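Local coordinates for protein DNA fragmentation factor 40 KDA subunit (Mus musculus, PDB 1V0D) that cleaves DNA as a caspase-activated nuclease, inducing DNA fragmentation and chromatin condensation during apoptosis, at residues Q104-Q109 with K120-L125; I133-E136 with Q140-S143; G169-V174 with S195-L200. One frame throughout, in Å; residues are numbered along the deposited sequence.

Contact 1: Q104-Q109 with K120-L125. Unlike the reference sequence in segment 104-109: Gln109 (reference Leu).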
loop_
_atom_site.group_PDB
_atom_site.type_symbol
_atom_site.label_atom_id
_atom_site.label_comp_id
_atom_site.label_asym_id
_atom_site.label_seq_id
_atom_site.Cartn_x
_atom_site.Cartn_y
_atom_site.Cartn_z
ATOM N N GLN A 104 -2.190 22.438 -18.861
ATOM C CA GLN A 104 -3.101 22.244 -19.982
ATOM C C GLN A 104 -2.340 21.756 -21.212
ATOM O O GLN A 104 -2.930 21.529 -22.267
ATOM C CB GLN A 104 -3.823 23.549 -20.297
ATOM N N ALA A 105 -1.028 21.598 -21.065
ATOM C CA ALA A 105 -0.176 21.135 -22.155
ATOM C C ALA A 105 0.121 19.649 -21.998
ATOM O O ALA A 105 -0.154 18.849 -22.899
ATOM C CB ALA A 105 1.124 21.927 -22.173
ATOM N N ALA A 106 0.685 19.288 -20.849
ATOM C CA ALA A 106 1.026 17.902 -20.553
ATOM C C ALA A 106 -0.190 17.002 -20.725
ATOM O O ALA A 106 -0.075 15.873 -21.209
ATOM C CB ALA A 106 1.556 17.787 -19.134
ATOM N N ARG A 107 -1.354 17.506 -20.322
ATOM C CA ARG A 107 -2.592 16.747 -20.437
ATOM C C ARG A 107 -2.870 16.391 -21.890
ATOM O O ARG A 107 -3.334 15.291 -22.193
ATOM C CB ARG A 107 -3.766 17.549 -19.878
ATOM C CG ARG A 107 -3.667 17.820 -18.398
ATOM C CD ARG A 107 -4.964 18.380 -17.849
ATOM N NE ARG A 107 -4.884 18.614 -16.410
ATOM C CZ ARG A 107 -5.896 19.039 -15.659
ATOM N NH1 ARG A 107 -7.082 19.282 -16.206
ATOM N NH2 ARG A 107 -5.723 19.224 -14.356
ATOM N N GLN A 108 -2.580 17.326 -22.789
ATOM C CA GLN A 108 -2.806 17.092 -24.207
ATOM C C GLN A 108 -1.924 15.967 -24.722
ATOM O O GLN A 108 -2.398 15.079 -25.436
ATOM C CB GLN A 108 -2.550 18.368 -25.010
ATOM C CG GLN A 108 -3.548 19.477 -24.718
ATOM C CD GLN A 108 -3.541 20.560 -25.778
ATOM O OE1 GLN A 108 -3.814 20.295 -26.951
ATOM N NE2 GLN A 108 -3.230 21.788 -25.371
ATOM N N GLN A 109 -0.644 15.996 -24.361
ATOM C CA GLN A 109 0.265 14.949 -24.802
ATOM C C GLN A 109 -0.151 13.594 -24.243
ATOM O O GLN A 109 0.181 12.557 -24.811
ATOM C CB GLN A 109 1.694 15.266 -24.387
ATOM C CG GLN A 109 2.319 16.375 -25.192
ATOM C CD GLN A 109 3.829 16.303 -25.175
ATOM O OE1 GLN A 109 4.453 16.410 -24.121
ATOM N NE2 GLN A 109 4.428 16.111 -26.345
ATOM N N LYS A 120 4.277 7.395 -18.862
ATOM C CA LYS A 120 4.515 7.297 -17.422
ATOM C C LYS A 120 4.985 8.644 -16.906
ATOM O O LYS A 120 4.270 9.332 -16.179
ATOM C CB LYS A 120 5.591 6.245 -17.152
ATOM C CG LYS A 120 5.293 5.324 -16.010
ATOM C CD LYS A 120 5.181 6.078 -14.719
ATOM C CE LYS A 120 4.893 5.134 -13.567
ATOM N NZ LYS A 120 4.756 5.875 -12.291
ATOM N N LEU A 121 6.198 9.008 -17.307
ATOM C CA LEU A 121 6.819 10.268 -16.925
ATOM C C LEU A 121 5.836 11.428 -17.039
ATOM O O LEU A 121 5.752 12.290 -16.159
ATOM C CB LEU A 121 8.022 10.529 -17.827
ATOM C CG LEU A 121 9.216 11.266 -17.221
ATOM C CD1 LEU A 121 10.324 11.304 -18.247
ATOM C CD2 LEU A 121 8.822 12.668 -16.790
ATOM N N LEU A 122 5.087 11.437 -18.134
ATOM C CA LEU A 122 4.115 12.483 -18.393
ATOM C C LEU A 122 2.990 12.451 -17.368
ATOM O O LEU A 122 2.564 13.492 -16.864
ATOM C CB LEU A 122 3.543 12.308 -19.799
ATOM C CG LEU A 122 3.102 13.594 -20.496
ATOM C CD1 LEU A 122 4.283 14.551 -20.536
ATOM C CD2 LEU A 122 2.612 13.290 -21.902
ATOM N N ALA A 123 2.501 11.254 -17.062
ATOM C CA ALA A 123 1.425 11.114 -16.090
ATOM C C ALA A 123 1.948 11.571 -14.737
ATOM O O ALA A 123 1.261 12.281 -13.998
ATOM C CB ALA A 123 0.969 9.671 -16.016
ATOM N N ASP A 124 3.175 11.162 -14.426
ATOM C CA ASP A 124 3.800 11.530 -13.170
ATOM C C ASP A 124 3.967 13.036 -13.065
ATOM O O ASP A 124 3.616 13.635 -12.044
ATOM C CB ASP A 124 5.155 10.845 -13.032
ATOM C CG ASP A 124 5.031 9.343 -12.823
ATOM O OD1 ASP A 124 4.093 8.910 -12.110
ATOM O OD2 ASP A 124 5.882 8.596 -13.359
ATOM N N LEU A 125 4.497 13.649 -14.119
ATOM C CA LEU A 125 4.695 15.091 -14.127
ATOM C C LEU A 125 3.399 15.830 -13.869
ATOM O O LEU A 125 3.354 16.756 -13.067
ATOM C CB LEU A 125 5.292 15.539 -15.457
ATOM C CG LEU A 125 6.809 15.353 -15.497
ATOM C CD1 LEU A 125 7.349 15.639 -16.893
ATOM C CD2 LEU A 125 7.438 16.287 -14.463
#
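Leu122 reaches across to helix 103-111 and meets Gln109 and Ala106 there. Both methyls of its branch lie against both residues. CD2 is the leading methyl, 3.3 Å from Gln109 CB, and lies 3.8 Å from the backbone oxygen O of Ala106. CD1 faces CB of Ala106 at 4.5 Å and comes within 4.0 Å of OE1 of Gln109. With CG anti to the backbone N (chi1 -150°), the leucine fork extends toward the neighbouring helix. The Gln109 chain starts beside its own N, anti to the carbonyl carbon, and crosses the leucine at about a right angle. Its CB makes the closest approach, and the amide OE1 comes back to the other methyl, CD1. Gln109 replaces the leucine of the reference sequence. The two segments run roughly antiparallel in a helical hairpin, helices 103-111 and 116-129 joined by a short link. Ala106 and Leu122 mark their nearest backbone approach, 6.6 Å between CA atoms. With an alanine at Leu122, the fork that spans the two helices is gone, and a gap would probably open beside Ala106 and the CB of Gln109. Leu122 also packs on Leu92 of the second subunit, and Gln109 on Ile88 of that same subunit.

Contact 2: I133-E136 with Q140-S143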
loop_
_atom_site.group_PDB
_atom_site.type_symbol
_atom_site.label_atom_id
_atom_site.label_comp_id
_atom_site.label_asym_id
_atom_site.label_seq_id
_atom_site.Cartn_x
_atom_site.Cartn_y
_atom_site.Cartn_z
ATOM N N ILE A 133 -0.699 22.249 -2.233
ATOM C CA ILE A 133 -0.247 22.082 -0.856
ATOM C C ILE A 133 -0.719 23.194 0.074
ATOM O O ILE A 133 -1.154 22.941 1.201
ATOM C CB ILE A 133 1.279 22.048 -0.800
ATOM C CG1 ILE A 133 1.800 20.898 -1.650
ATOM C CG2 ILE A 133 1.741 21.910 0.631
ATOM C CD1 ILE A 133 3.307 20.883 -1.770
ATOM N N THR A 134 -0.629 24.427 -0.408
ATOM C CA THR A 134 -1.003 25.578 0.386
ATOM C C THR A 134 -2.436 25.568 0.890
ATOM O O THR A 134 -2.699 26.036 1.995
ATOM C CB THR A 134 -0.764 26.876 -0.385
ATOM O OG1 THR A 134 0.572 26.886 -0.904
ATOM C CG2 THR A 134 -0.939 28.066 0.542
ATOM N N ALA A 135 -3.367 25.040 0.099
ATOM C CA ALA A 135 -4.770 25.006 0.522
ATOM C C ALA A 135 -4.959 24.131 1.764
ATOM O O ALA A 135 -4.347 23.073 1.886
ATOM C CB ALA A 135 -5.644 24.499 -0.616
ATOM N N GLU A 136 -5.818 24.558 2.679
ATOM C CA GLU A 136 -6.031 23.791 3.900
ATOM C C GLU A 136 -7.463 23.321 4.107
ATOM O O GLU A 136 -7.703 22.266 4.708
ATOM C CB GLU A 136 -5.609 24.623 5.111
ATOM C CG GLU A 136 -5.781 23.914 6.442
ATOM C CD GLU A 136 -4.749 22.809 6.672
ATOM O OE1 GLU A 136 -4.972 21.973 7.580
ATOM O OE2 GLU A 136 -3.710 22.781 5.963
ATOM N N GLN A 140 -11.494 25.585 -0.111
ATOM C CA GLN A 140 -10.482 26.027 -1.067
ATOM C C GLN A 140 -9.768 24.946 -1.874
ATOM O O GLN A 140 -8.901 25.261 -2.690
ATOM C CB GLN A 140 -9.442 26.899 -0.367
ATOM C CG GLN A 140 -9.237 26.578 1.095
ATOM C CD GLN A 140 -8.162 27.449 1.707
ATOM O OE1 GLN A 140 -7.993 27.484 2.928
ATOM N NE2 GLN A 140 -7.417 28.156 0.857
ATOM N N ASP A 141 -10.123 23.683 -1.650
ATOM C CA ASP A 141 -9.514 22.577 -2.391
ATOM C C ASP A 141 -10.273 21.292 -2.117
ATOM O O ASP A 141 -9.717 20.329 -1.599
ATOM C CB ASP A 141 -8.041 22.408 -2.004
ATOM C CG ASP A 141 -7.335 21.332 -2.823
ATOM O OD1 ASP A 141 -7.536 21.276 -4.058
ATOM O OD2 ASP A 141 -6.564 20.551 -2.231
ATOM N N PRO A 142 -11.560 21.261 -2.482
ATOM C CA PRO A 142 -12.439 20.104 -2.284
ATOM C C PRO A 142 -11.972 18.825 -2.982
ATOM O O PRO A 142 -12.283 17.718 -2.538
ATOM C CB PRO A 142 -13.777 20.607 -2.813
ATOM C CG PRO A 142 -13.353 21.502 -3.943
ATOM C CD PRO A 142 -12.224 22.280 -3.316
ATOM N N SER A 143 -11.222 18.982 -4.069
ATOM C CA SER A 143 -10.725 17.837 -4.817
ATOM C C SER A 143 -10.018 16.849 -3.880
ATOM O O SER A 143 -10.283 15.640 -3.900
ATOM C CB SER A 143 -9.769 18.316 -5.903
ATOM O OG SER A 143 -9.642 17.337 -6.920
#
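Ala135 sets its methyl against the backbone and first side-chain carbon of the segment 140-143. Its CB is 3.5 Å from CB of Asp141 and 3.9 Å from the carbonyl O of Gln140. The CB atoms of Ala135 and Asp141 point toward each other's segment, so the two residues meet by their first carbons. The Gln140 chain is extended beyond CG (chi2 178°) and reaches over to the other side of the turn. Its amide then lies alongside the Ala135-Glu136 backbone: NE2 is 4.1 Å from CA of Ala135, and OE1 is 3.7 Å from N of Glu136. No hydrogen bond joins the two segments; OE1 has a weak one to OG1 of Thr137. The CB of Glu136 points away from segment 140-143, and its carboxylate is engaged outside the contact: OE1 bonds to Asn154 and Ser156, and OE2 makes a salt bridge with Arg212. The carboxylate of Asp141 is set by CG standing anti to the backbone N (chi1 -176°). Both segments belong to the loop between helices 116-129 and 155-175. The contact across it is van der Waals in kind, a methyl and a methylene beside polar atoms that do not bond each other. Lys155 joins the two sides by a salt bridge to Asp141 OD2 and a hydrogen bond to Ala135 O, so the link probably rests on this shared lysine as well as on the methyl contact.

Contact 3: G169-V174 with S195-L200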
loop_
_atom_site.group_PDB
_atom_site.type_symbol
_atom_site.label_atom_id
_atom_site.label_comp_id
_atom_site.label_asym_id
_atom_site.label_seq_id
_atom_site.Cartn_x
_atom_site.Cartn_y
_atom_site.Cartn_z
ATOM N N GLY A 169 -5.125 1.629 16.533
ATOM C CA GLY A 169 -5.068 0.278 16.012
ATOM C C GLY A 169 -4.033 -0.518 16.784
ATOM O O GLY A 169 -4.244 -1.686 17.097
ATOM N N TYR A 170 -2.905 0.110 17.098
ATOM C CA TYR A 170 -1.873 -0.569 17.861
ATOM C C TYR A 170 -2.417 -0.869 19.274
ATOM O O TYR A 170 -2.123 -1.929 19.839
ATOM C CB TYR A 170 -0.585 0.278 17.949
ATOM C CG TYR A 170 0.025 0.667 16.610
ATOM C CD1 TYR A 170 -0.119 -0.153 15.484
ATOM C CD2 TYR A 170 0.768 1.843 16.470
ATOM C CE1 TYR A 170 0.450 0.186 14.266
ATOM C CE2 TYR A 170 1.347 2.187 15.235
ATOM C CZ TYR A 170 1.177 1.351 14.149
ATOM O OH TYR A 170 1.717 1.666 12.927
ATOM N N LEU A 171 -3.222 0.033 19.843
ATOM C CA LEU A 171 -3.765 -0.226 21.177
ATOM C C LEU A 171 -4.712 -1.421 21.147
ATOM O O LEU A 171 -4.730 -2.238 22.078
ATOM C CB LEU A 171 -4.533 0.968 21.731
ATOM C CG LEU A 171 -4.419 1.117 23.259
ATOM C CD1 LEU A 171 -5.575 1.965 23.755
ATOM C CD2 LEU A 171 -4.443 -0.233 23.969
ATOM N N ARG A 172 -5.519 -1.524 20.094
ATOM C CA ARG A 172 -6.438 -2.649 19.987
ATOM C C ARG A 172 -5.609 -3.917 19.955
ATOM O O ARG A 172 -5.770 -4.787 20.812
ATOM C CB ARG A 172 -7.291 -2.543 18.721
ATOM C CG ARG A 172 -8.288 -1.382 18.724
ATOM C CD ARG A 172 -9.122 -1.354 17.450
ATOM N NE ARG A 172 -9.082 -0.045 16.797
ATOM C CZ ARG A 172 -8.544 0.174 15.596
ATOM N NH1 ARG A 172 -7.997 -0.836 14.910
ATOM N NH2 ARG A 172 -8.544 1.404 15.083
ATOM N N GLU A 173 -4.702 -4.007 18.985
ATOM C CA GLU A 173 -3.841 -5.176 18.861
ATOM C C GLU A 173 -3.261 -5.603 20.202
ATOM O O GLU A 173 -3.088 -6.789 20.453
ATOM C CB GLU A 173 -2.709 -4.900 17.872
ATOM C CG GLU A 173 -3.174 -4.661 16.439
ATOM C CD GLU A 173 -2.012 -4.417 15.475
ATOM O OE1 GLU A 173 -1.080 -5.262 15.436
ATOM O OE2 GLU A 173 -2.028 -3.383 14.758
ATOM N N VAL A 174 -2.978 -4.639 21.071
ATOM C CA VAL A 174 -2.424 -4.959 22.378
ATOM C C VAL A 174 -3.450 -5.596 23.326
ATOM O O VAL A 174 -3.094 -6.483 24.107
ATOM C CB VAL A 174 -1.799 -3.712 23.039
ATOM C CG1 VAL A 174 -1.283 -4.059 24.424
ATOM C CG2 VAL A 174 -0.653 -3.192 22.169
ATOM N N SER A 195 -4.030 2.025 31.947
ATOM C CA SER A 195 -3.158 3.182 32.157
ATOM C C SER A 195 -2.646 3.734 30.828
ATOM O O SER A 195 -2.686 4.944 30.582
ATOM C CB SER A 195 -1.952 2.789 33.006
ATOM O OG SER A 195 -2.347 2.047 34.141
ATOM N N MET A 196 -2.147 2.839 29.982
ATOM C CA MET A 196 -1.627 3.244 28.691
ATOM C C MET A 196 -2.708 3.962 27.904
ATOM O O MET A 196 -2.432 4.928 27.199
ATOM C CB MET A 196 -1.126 2.030 27.905
ATOM C CG MET A 196 0.173 1.421 28.439
ATOM S SD MET A 196 0.728 -0.012 27.460
ATOM C CE MET A 196 -0.381 -1.254 28.062
ATOM N N CYS A 197 -3.945 3.504 28.031
ATOM C CA CYS A 197 -5.031 4.135 27.304
ATOM C C CYS A 197 -5.356 5.543 27.800
ATOM O O CYS A 197 -5.670 6.439 27.007
ATOM C CB CYS A 197 -6.280 3.290 27.384
ATOM S SG CYS A 197 -7.697 4.245 26.848
ATOM N N GLN A 198 -5.305 5.737 29.111
ATOM C CA GLN A 198 -5.572 7.055 29.667
ATOM C C GLN A 198 -4.543 8.012 29.064
ATOM O O GLN A 198 -4.899 9.034 28.475
ATOM C CB GLN A 198 -5.453 7.028 31.199
ATOM N N LYS A 199 -3.267 7.655 29.198
ATOM C CA LYS A 199 -2.173 8.466 28.671
ATOM C C LYS A 199 -2.333 8.737 27.182
ATOM O O LYS A 199 -2.023 9.827 26.711
ATOM C CB LYS A 199 -0.837 7.771 28.922
ATOM C CG LYS A 199 0.359 8.577 28.470
ATOM C CD LYS A 199 1.580 8.198 29.279
ATOM C CE LYS A 199 2.701 9.201 29.072
ATOM N NZ LYS A 199 3.734 9.090 30.143
ATOM N N LEU A 200 -2.809 7.746 26.437
ATOM C CA LEU A 200 -3.005 7.937 25.013
ATOM C C LEU A 200 -4.088 8.977 24.776
ATOM O O LEU A 200 -3.940 9.848 23.920
ATOM C CB LEU A 200 -3.392 6.626 24.328
ATOM C CG LEU A 200 -2.212 5.817 23.797
ATOM C CD1 LEU A 200 -2.714 4.624 23.006
ATOM C CD2 LEU A 200 -1.360 6.712 22.917
#
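Leu171 carries this contact, with one methyl reaching both Cys197 and Leu200. CD1 of Leu171 is 3.9 Å from CB of Cys197 and 4.0 Å from CD1 of Leu200. The same Leu200 methyl lies 3.9 Å from CG of Leu171. The two leucines slide past each other in opposite directions, so they overlap alongside and do not meet end on. Cys197 offers its CB to the leucine. Its SG stands anti to the backbone N (chi1 166°), and the side chain lies about 3 Å from a bound lead ion. The sulfur is probably the atom that approaches the lead, while CB packs on Leu171. No hydrogen bond crosses between the segments, and the contact is apolar. One shell out, Val174 and Met196 also point toward the opposite segment, at longer range. Leu171 and Val174 both touch Leu193, one helical turn before Cys197. Val174 is further placed by its carbonyl O, which bonds to the hydroxyl of Tyr189. The helices 155-175 and 186-202 run nearly antiparallel here, with Leu171 and Cys197 nearest at 7.6 Å between CA atoms. Around the pair, Met196 touches Trp287 and Leu200 touches Tyr291, both of helix 287-295. Val174 touches Val272 of helix 267-281. Tyr170 stacks edge-to-face with the ring of His263, at the end of strand 260-263.

The three contacts follow one another along the chain without touching. Contact 1 and contact 3 lie on opposite sides of the chain's centre, their own centres 45 Å apart. Contact 2 is 22 Å from contact 1 and 33 Å from contact 3, centre to centre. Contact 1 packs against the second subunit, whereas no other chain of the assembly touches contacts 2 and 3. Ile133, in a segment of contact 2, touches Trp226, three residues before the zinc ligand Cys229. Contact 3 has the lead ion at it, about 3 Å from the Cys197 side chain. Its Tyr170 meets His263, next in sequence to the magnesium ligand Asp262, so helix 155-175 probably passes near that site.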